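Local coordinates for outer membrane porin protein 32 (Delftia acidovorans, PDB 2FGQ) that forms trimeric, anion-selective channels across the bacterial outer membrane, at residues N144-D157 with V168-N180. Sequence-based numbering, arbitrary orientation.
Sequences NFGGFNAGFGYAFD and VGRYIGGYVAYDN
Tyr178 turns the edge of its ring onto the face of Phe148, Tyr178 CD1 standing over the ring centre, 3.8 Å from Phe148 CE1, with the planes at 66°; two flat rings suit this surface position because they can meet edge to face. On the other face of the sheet, Asn149 ND2 donates to Asp179 OD1 (3.0 Å), on the lone pair pointing away from the second oxygen, and also to Gly147 O. Putting CG between backbone N and carbonyl carbon (chi1 61°) swings this amide across the strand gap; a carboxamide suits the place because its NH2 serves two acceptors while OD1 takes a water shared with Tyr175 OH. Asp179 OD1 also pairs with Lys100 and OD2 with Ser184. Strands 148-155 and 171-179 are antiparallel neighbours in the 16-stranded porin barrel, the Asn149 and Tyr175 face meeting helix 96-101 inside. The Tyr175 ring lies flat over Gly151, whose CA is 4.0 Å from its centroid; a side chain at Gly151 would collide with the ring. Beyond the strand ends, Arg170 grips Asp157 side-on, its guanidinium giving two N-H groups, NE (2.9 Å) and NH2 (3.2 Å), to OD2 from one side of the carboxylate plane. A bend at chi3 (-65°) turns the guanidinium edge to that oxygen. A leucine in place of Arg170 would probably leave Asp157 OD2 without both donors. Close by, Ile172 CD1 meets the edge of the Tyr154 ring, 3.9 Å from Tyr154 CD1.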
loop_
_atom_site.group_PDB
_atom_site.type_symbol
_atom_site.label_atom_id
_atom_site.label_comp_id
_atom_site.label_asym_id
_atom_site.label_seq_id
_atom_site.Cartn_x
_atom_site.Cartn_y
_atom_site.Cartn_z
ATOM N N ASN A 144 -1.616 -32.271 -15.540
ATOM C CA ASN A 144 -2.391 -32.626 -16.744
ATOM C C ASN A 144 -1.851 -33.992 -17.196
ATOM O O ASN A 144 -0.674 -34.098 -17.560
ATOM C CB ASN A 144 -2.234 -31.558 -17.812
ATOM C CG ASN A 144 -2.996 -31.877 -19.100
ATOM O OD1 ASN A 144 -3.019 -33.033 -19.558
ATOM N ND2 ASN A 144 -3.586 -30.846 -19.710
ATOM N N PHE A 145 -2.708 -35.004 -17.175
ATOM C CA PHE A 145 -2.366 -36.368 -17.639
ATOM C C PHE A 145 -3.246 -36.704 -18.823
ATOM O O PHE A 145 -4.480 -36.843 -18.701
ATOM C CB PHE A 145 -2.581 -37.398 -16.542
ATOM C CG PHE A 145 -1.589 -37.290 -15.392
ATOM C CD1 PHE A 145 -0.210 -37.467 -15.601
ATOM C CD2 PHE A 145 -2.038 -37.035 -14.110
ATOM C CE1 PHE A 145 0.706 -37.368 -14.527
ATOM C CE2 PHE A 145 -1.141 -36.970 -13.039
ATOM C CZ PHE A 145 0.236 -37.132 -13.254
ATOM N N GLY A 146 -2.627 -36.797 -19.988
ATOM C CA GLY A 146 -3.337 -37.166 -21.188
ATOM C C GLY A 146 -4.424 -36.176 -21.550
ATOM O O GLY A 146 -5.381 -36.555 -22.194
ATOM N N GLY A 147 -4.249 -34.903 -21.169
ATOM C CA GLY A 147 -5.220 -33.844 -21.378
ATOM C C GLY A 147 -6.103 -33.547 -20.170
ATOM O O GLY A 147 -6.589 -32.431 -20.003
ATOM N N PHE A 148 -6.324 -34.533 -19.318
ATOM C CA PHE A 148 -7.234 -34.393 -18.190
ATOM C C PHE A 148 -6.568 -33.677 -17.044
ATOM O O PHE A 148 -5.434 -33.969 -16.688
ATOM C CB PHE A 148 -7.788 -35.753 -17.751
ATOM C CG PHE A 148 -8.647 -36.395 -18.798
ATOM C CD1 PHE A 148 -9.950 -35.973 -18.994
ATOM C CD2 PHE A 148 -8.117 -37.360 -19.640
ATOM C CE1 PHE A 148 -10.742 -36.522 -19.999
ATOM C CE2 PHE A 148 -8.906 -37.916 -20.642
ATOM C CZ PHE A 148 -10.217 -37.485 -20.815
ATOM N N ASN A 149 -7.325 -32.765 -16.440
ATOM C CA ASN A 149 -6.768 -31.966 -15.351
ATOM C C ASN A 149 -7.911 -31.483 -14.472
ATOM O O ASN A 149 -9.032 -31.363 -14.920
ATOM C CB ASN A 149 -5.923 -30.784 -15.879
ATOM C CG ASN A 149 -6.712 -29.801 -16.738
ATOM O OD1 ASN A 149 -7.086 -28.698 -16.265
ATOM N ND2 ASN A 149 -6.932 -30.145 -18.018
ATOM N N ALA A 150 -7.605 -31.207 -13.211
ATOM C CA ALA A 150 -8.640 -30.784 -12.265
ATOM C C ALA A 150 -8.071 -29.842 -11.227
ATOM O O ALA A 150 -6.869 -29.775 -11.010
ATOM C CB ALA A 150 -9.270 -31.975 -11.565
ATOM N N GLY A 151 -8.971 -29.118 -10.587
ATOM C CA GLY A 151 -8.602 -28.186 -9.531
ATOM C C GLY A 151 -9.696 -28.133 -8.477
ATOM O O GLY A 151 -10.883 -28.324 -8.789
ATOM N N PHE A 152 -9.283 -27.941 -7.218
ATOM C CA PHE A 152 -10.175 -27.998 -6.084
ATOM C C PHE A 152 -9.758 -26.948 -5.059
ATOM O O PHE A 152 -8.587 -26.723 -4.851
ATOM C CB PHE A 152 -10.088 -29.361 -5.404
ATOM C CG PHE A 152 -10.237 -30.509 -6.335
ATOM C CD1 PHE A 152 -11.489 -31.010 -6.629
ATOM C CD2 PHE A 152 -9.114 -31.083 -6.922
ATOM C CE1 PHE A 152 -11.617 -32.071 -7.521
ATOM C CE2 PHE A 152 -9.234 -32.142 -7.792
ATOM C CZ PHE A 152 -10.488 -32.618 -8.090
ATOM N N GLY A 153 -10.743 -26.321 -4.436
ATOM C CA GLY A 153 -10.459 -25.301 -3.439
ATOM C C GLY A 153 -11.442 -25.323 -2.299
ATOM O O GLY A 153 -12.609 -25.688 -2.464
ATOM N N TYR A 154 -10.942 -24.930 -1.137
ATOM C CA TYR A 154 -11.712 -24.744 0.078
ATOM C C TYR A 154 -11.242 -23.424 0.697
ATOM O O TYR A 154 -10.079 -23.254 0.894
ATOM C CB TYR A 154 -11.499 -25.883 1.104
ATOM C CG TYR A 154 -12.429 -25.724 2.269
ATOM C CD1 TYR A 154 -13.717 -26.257 2.220
ATOM C CD2 TYR A 154 -12.064 -24.988 3.396
ATOM C CE1 TYR A 154 -14.612 -26.083 3.282
ATOM C CE2 TYR A 154 -12.946 -24.814 4.453
ATOM C CZ TYR A 154 -14.222 -25.359 4.386
ATOM O OH TYR A 154 -15.117 -25.187 5.434
ATOM N N ALA A 155 -12.169 -22.544 0.988
ATOM C CA ALA A 155 -11.844 -21.312 1.715
ATOM C C ALA A 155 -12.625 -21.323 2.998
ATOM O O ALA A 155 -13.829 -21.493 3.007
ATOM C CB ALA A 155 -12.144 -20.028 0.937
ATOM N N PHE A 156 -11.916 -21.079 4.087
ATOM C CA PHE A 156 -12.495 -21.023 5.401
ATOM C C PHE A 156 -13.304 -19.737 5.641
ATOM O O PHE A 156 -12.868 -18.636 5.341
ATOM C CB PHE A 156 -11.387 -21.074 6.458
ATOM C CG PHE A 156 -10.552 -22.321 6.429
ATOM C CD1 PHE A 156 -9.408 -22.387 5.678
ATOM C CD2 PHE A 156 -10.895 -23.412 7.199
ATOM C CE1 PHE A 156 -8.632 -23.531 5.671
ATOM C CE2 PHE A 156 -10.120 -24.587 7.188
ATOM C CZ PHE A 156 -8.998 -24.650 6.421
ATOM N N ASP A 157 -14.459 -19.887 6.252
ATOM C CA ASP A 157 -15.279 -18.766 6.661
ATOM C C ASP A 157 -14.805 -18.078 7.915
ATOM O O ASP A 157 -15.014 -16.874 8.064
ATOM C CB ASP A 157 -16.730 -19.199 6.854
ATOM C CG ASP A 157 -16.858 -20.392 7.730
ATOM O OD1 ASP A 157 -17.081 -20.262 8.975
ATOM O OD2 ASP A 157 -16.692 -21.535 7.262
ATOM N N VAL A 168 -20.072 -16.816 6.548
ATOM C CA VAL A 168 -19.916 -15.968 5.369
ATOM C C VAL A 168 -18.497 -16.109 4.812
ATOM O O VAL A 168 -17.532 -16.082 5.575
ATOM C CB VAL A 168 -20.227 -14.488 5.658
ATOM C CG1 VAL A 168 -20.019 -13.631 4.427
ATOM C CG2 VAL A 168 -21.655 -14.329 6.140
ATOM N N GLY A 169 -18.384 -16.285 3.496
ATOM C CA GLY A 169 -17.110 -16.364 2.822
ATOM C C GLY A 169 -16.591 -17.755 2.565
ATOM O O GLY A 169 -15.614 -17.937 1.842
ATOM N N ARG A 170 -17.225 -18.768 3.134
ATOM C CA ARG A 170 -16.833 -20.130 2.830
ATOM C C ARG A 170 -16.957 -20.370 1.329
ATOM O O ARG A 170 -17.914 -19.938 0.715
ATOM C CB ARG A 170 -17.693 -21.124 3.606
ATOM C CG ARG A 170 -17.214 -22.556 3.495
ATOM C CD ARG A 170 -18.127 -23.552 4.092
ATOM N NE ARG A 170 -18.202 -23.363 5.517
ATOM C CZ ARG A 170 -19.116 -23.914 6.308
ATOM N NH1 ARG A 170 -20.086 -24.667 5.792
ATOM N NH2 ARG A 170 -19.045 -23.708 7.626
ATOM N N TYR A 171 -15.984 -21.076 0.781
ATOM C CA TYR A 171 -15.987 -21.548 -0.612
ATOM C C TYR A 171 -15.650 -23.002 -0.632
ATOM O O TYR A 171 -14.711 -23.434 0.019
ATOM C CB TYR A 171 -14.953 -20.805 -1.472
ATOM C CG TYR A 171 -14.751 -21.334 -2.869
ATOM C CD1 TYR A 171 -13.813 -22.335 -3.122
ATOM C CD2 TYR A 171 -15.477 -20.841 -3.930
ATOM C CE1 TYR A 171 -13.614 -22.851 -4.397
ATOM C CE2 TYR A 171 -15.311 -21.369 -5.232
ATOM C CZ TYR A 171 -14.371 -22.386 -5.444
ATOM O OH TYR A 171 -14.126 -22.860 -6.709
ATOM N N ILE A 172 -16.417 -23.759 -1.401
ATOM C CA ILE A 172 -16.041 -25.141 -1.728
ATOM C C ILE A 172 -16.316 -25.322 -3.215
ATOM O O ILE A 172 -17.409 -25.023 -3.674
ATOM C CB ILE A 172 -16.835 -26.161 -0.922
ATOM C CG1 ILE A 172 -16.420 -27.593 -1.269
ATOM C CG2 ILE A 172 -18.279 -26.025 -1.156
ATOM C CD1 ILE A 172 -15.051 -27.845 -1.092
ATOM N N GLY A 173 -15.345 -25.758 -3.980
ATOM C CA GLY A 173 -15.588 -25.823 -5.405
ATOM C C GLY A 173 -14.425 -26.412 -6.146
ATOM O O GLY A 173 -13.367 -26.653 -5.601
ATOM N N GLY A 174 -14.649 -26.681 -7.418
ATOM C CA GLY A 174 -13.614 -27.249 -8.228
ATOM C C GLY A 174 -14.075 -27.449 -9.648
ATOM O O GLY A 174 -15.212 -27.139 -9.998
ATOM N N TYR A 175 -13.169 -27.984 -10.449
ATOM C CA TYR A 175 -13.463 -28.262 -11.839
ATOM C C TYR A 175 -12.752 -29.519 -12.298
ATOM O O TYR A 175 -11.758 -29.943 -11.741
ATOM C CB TYR A 175 -13.048 -27.101 -12.754
ATOM C CG TYR A 175 -11.572 -26.862 -12.838
ATOM C CD1 TYR A 175 -10.744 -27.581 -13.724
ATOM C CD2 TYR A 175 -10.992 -25.893 -12.035
ATOM C CE1 TYR A 175 -9.363 -27.339 -13.763
ATOM C CE2 TYR A 175 -9.668 -25.642 -12.074
ATOM C CZ TYR A 175 -8.838 -26.361 -12.899
ATOM O OH TYR A 175 -7.511 -26.008 -12.916
ATOM N N VAL A 176 -13.326 -30.103 -13.336
ATOM C CA VAL A 176 -12.656 -31.086 -14.170
ATOM C C VAL A 176 -12.581 -30.535 -15.595
ATOM O O VAL A 176 -13.458 -29.795 -16.048
ATOM C CB VAL A 176 -13.386 -32.452 -14.136
ATOM C CG1 VAL A 176 -13.284 -33.062 -12.759
ATOM C CG2 VAL A 176 -14.834 -32.366 -14.617
ATOM N N ALA A 177 -11.512 -30.883 -16.294
ATOM C CA ALA A 177 -11.250 -30.343 -17.605
ATOM C C ALA A 177 -10.422 -31.279 -18.469
ATOM O O ALA A 177 -9.797 -32.236 -17.972
ATOM C CB ALA A 177 -10.543 -29.038 -17.493
ATOM N N TYR A 178 -10.487 -30.996 -19.756
ATOM C CA TYR A 178 -9.651 -31.618 -20.776
ATOM C C TYR A 178 -9.000 -30.477 -21.565
ATOM O O TYR A 178 -9.705 -29.616 -22.105
ATOM C CB TYR A 178 -10.506 -32.519 -21.680
ATOM C CG TYR A 178 -9.663 -33.173 -22.745
ATOM C CD1 TYR A 178 -8.956 -34.327 -22.485
ATOM C CD2 TYR A 178 -9.527 -32.597 -23.980
ATOM C CE1 TYR A 178 -8.129 -34.914 -23.463
ATOM C CE2 TYR A 178 -8.688 -33.153 -24.951
ATOM C CZ TYR A 178 -8.009 -34.321 -24.697
ATOM O OH TYR A 178 -7.184 -34.851 -25.677
ATOM N N ASP A 179 -7.670 -30.489 -21.649
ATOM C CA ASP A 179 -6.900 -29.490 -22.365
ATOM C C ASP A 179 -5.773 -30.190 -23.075
ATOM O O ASP A 179 -4.885 -30.736 -22.421
ATOM C CB ASP A 179 -6.299 -28.494 -21.374
ATOM C CG ASP A 179 -7.328 -27.576 -20.830
ATOM O OD1 ASP A 179 -7.886 -27.892 -19.753
ATOM O OD2 ASP A 179 -7.656 -26.532 -21.445
ATOM N N ASN A 180 -5.803 -30.161 -24.399
ATOM C CA ASN A 180 -4.748 -30.780 -25.194
ATOM C C ASN A 180 -3.917 -29.828 -26.060
ATOM O O ASN A 180 -3.129 -30.291 -26.897
ATOM C CB ASN A 180 -5.343 -31.941 -26.011
ATOM C CG ASN A 180 -6.177 -31.476 -27.188
ATOM O OD1 ASN A 180 -6.283 -30.264 -27.455
ATOM N ND2 ASN A 180 -6.775 -32.438 -27.915
HETATM O O HOH W 1 -5.813 -37.091 -25.239
HETATM O O HOH W 2 -5.852 -27.172 -14.534
HETATM O O HOH W 3 -14.675 -14.921 6.195
HETATM O O HOH W 4 -17.983 -22.232 10.498
#